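Local atomic coordinates of 378aa long hypothetical citrate synthase (Sulfolobus tokodaii, PDB entry 1VGM), a protein that belongs to the citrate synthase family and adopts its largely helical fold as a two-subunit assembly. Residues E75-V80 against G102-I107. Numbering follows the deposited sequence.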
# COMPACT_ATOMS: atom_id res chain seq x y z
N GLU A 75 -4.88 -0.94 -23.48
CA GLU A 75 -4.88 0.52 -23.39
C GLU A 75 -4.80 0.98 -21.94
O GLU A 75 -5.40 0.37 -21.06
CB GLU A 75 -6.17 1.08 -24.02
CG GLU A 75 -7.39 0.21 -23.75
CD GLU A 75 -8.68 1.01 -23.63
OE1 GLU A 75 -8.98 1.79 -24.56
OE2 GLU A 75 -9.39 0.85 -22.61
N VAL A 76 -4.08 2.06 -21.69
CA VAL A 76 -4.14 2.75 -20.40
C VAL A 76 -4.41 4.24 -20.60
O VAL A 76 -4.20 4.78 -21.69
CB VAL A 76 -2.80 2.61 -19.63
CG1 VAL A 76 -2.57 1.17 -19.22
CG2 VAL A 76 -1.66 3.12 -20.50
N PRO A 77 -4.88 4.92 -19.55
CA PRO A 77 -5.09 6.37 -19.64
C PRO A 77 -3.80 7.04 -20.08
O PRO A 77 -2.71 6.56 -19.75
CB PRO A 77 -5.48 6.78 -18.22
CG PRO A 77 -6.06 5.53 -17.62
CD PRO A 77 -5.25 4.40 -18.22
N GLU A 78 -3.91 8.13 -20.83
CA GLU A 78 -2.71 8.76 -21.37
C GLU A 78 -1.92 9.40 -20.23
O GLU A 78 -0.71 9.62 -20.36
CB GLU A 78 -3.09 9.81 -22.43
CG GLU A 78 -3.88 11.00 -21.94
CD GLU A 78 -4.22 11.97 -23.06
OE1 GLU A 78 -4.49 13.15 -22.78
OE2 GLU A 78 -4.20 11.54 -24.24
N GLN A 79 -2.59 9.68 -19.12
CA GLN A 79 -1.90 10.19 -17.94
C GLN A 79 -0.80 9.25 -17.49
O GLN A 79 0.24 9.69 -17.00
CB GLN A 79 -2.87 10.42 -16.78
CG GLN A 79 -3.63 11.73 -16.87
CD GLN A 79 -4.89 11.60 -17.70
OE1 GLN A 79 -5.15 10.55 -18.30
NE2 GLN A 79 -5.69 12.66 -17.74
N VAL A 80 -1.03 7.95 -17.65
CA VAL A 80 -0.05 6.94 -17.25
C VAL A 80 1.23 7.14 -18.04
O VAL A 80 2.33 7.20 -17.48
CB VAL A 80 -0.56 5.51 -17.52
CG1 VAL A 80 0.56 4.50 -17.27
CG2 VAL A 80 -1.76 5.21 -16.64
N GLY A 102 -1.49 3.91 -9.24
CA GLY A 102 -2.21 4.96 -8.55
C GLY A 102 -3.03 5.77 -9.53
O GLY A 102 -4.19 6.11 -9.25
N ILE A 103 -2.45 6.04 -10.69
CA ILE A 103 -3.19 6.70 -11.76
C ILE A 103 -4.36 5.87 -12.30
O ILE A 103 -5.44 6.41 -12.55
CB ILE A 103 -2.25 7.08 -12.92
CG1 ILE A 103 -1.30 8.19 -12.45
CG2 ILE A 103 -3.05 7.54 -14.14
CD1 ILE A 103 -0.15 8.47 -13.39
N LEU A 104 -4.17 4.56 -12.47
CA LEU A 104 -5.25 3.69 -12.91
C LEU A 104 -6.39 3.66 -11.88
O LEU A 104 -7.57 3.76 -12.24
CB LEU A 104 -4.74 2.25 -13.16
CG LEU A 104 -3.71 2.03 -14.27
CD1 LEU A 104 -3.35 0.56 -14.37
CD2 LEU A 104 -4.25 2.52 -15.60
N ALA A 105 -6.04 3.54 -10.61
CA ALA A 105 -7.03 3.60 -9.53
C ALA A 105 -7.82 4.91 -9.55
O ALA A 105 -9.03 4.90 -9.34
CB ALA A 105 -6.35 3.42 -8.17
N SER A 106 -7.14 6.02 -9.79
CA SER A 106 -7.80 7.32 -9.82
C SER A 106 -8.78 7.45 -10.99
O SER A 106 -9.87 8.03 -10.85
CB SER A 106 -6.77 8.44 -9.90
OG SER A 106 -6.12 8.63 -8.66
N ILE A 107 -8.40 6.92 -12.14
CA ILE A 107 -9.15 7.19 -13.36
C ILE A 107 -10.23 6.15 -13.60
O ILE A 107 -11.36 6.49 -13.93
CB ILE A 107 -8.21 7.27 -14.58
CG1 ILE A 107 -7.30 8.50 -14.44
CG2 ILE A 107 -9.02 7.37 -15.87
CD1 ILE A 107 -6.32 8.68 -15.56
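Two flat groups of 75-80 meet the other segment, the Pro77 ring and the Gln79 side-chain amide; both receive the end methyl of Ile107, but differently. At Pro77, Ile107 CD1 comes close to the mean plane of the ring, on the side formed by CB and CG, with CD1 to CB at 3.4 Å. Over the amide, the same methyl sits above one face, 3.5 Å from Gln79 OE1.

The segments join helix 93-108 to helix 78-84 and the loop leading into it, within the predominantly helical citrate synthase fold. No hydrogen bond crosses between them, so the evidence for packing is carbon contact and 304 Å² of buried surface. Ile103, Leu104 and Ile107 supply the helical side. The first torsion of Ile107 (chi1 -66°) directs CG1 away from its carbonyl carbon, and the extended chi2 (179°) carries CD1 to where it touches both Pro77 CB and Gln79 OE1. The Gln79 chain instead bends at chi2 (86°), turning OE1 to the Pro77 side, while NE2 hydrogen-bonds to Ser86 O of the second subunit; this bond fixes the amide at the dimer interface. Ile107 also packs on Met87 of that subunit.

Deeper in, Val80 CG2 lies 3.7 Å from Ile103 CG2 and 3.8 Å from Leu104 CD2, bridging two residues of one helix. Leu104 continues to Ile131 of helix 117-139 and Tyr204 of helix 203-214. The Leu104 and Pro77 side chains cross at about a right angle; Leu104 CD2 stands beside Pro77 CD at 3.4 Å, pressed as closely as Ile107 CD1 on Pro77 CB.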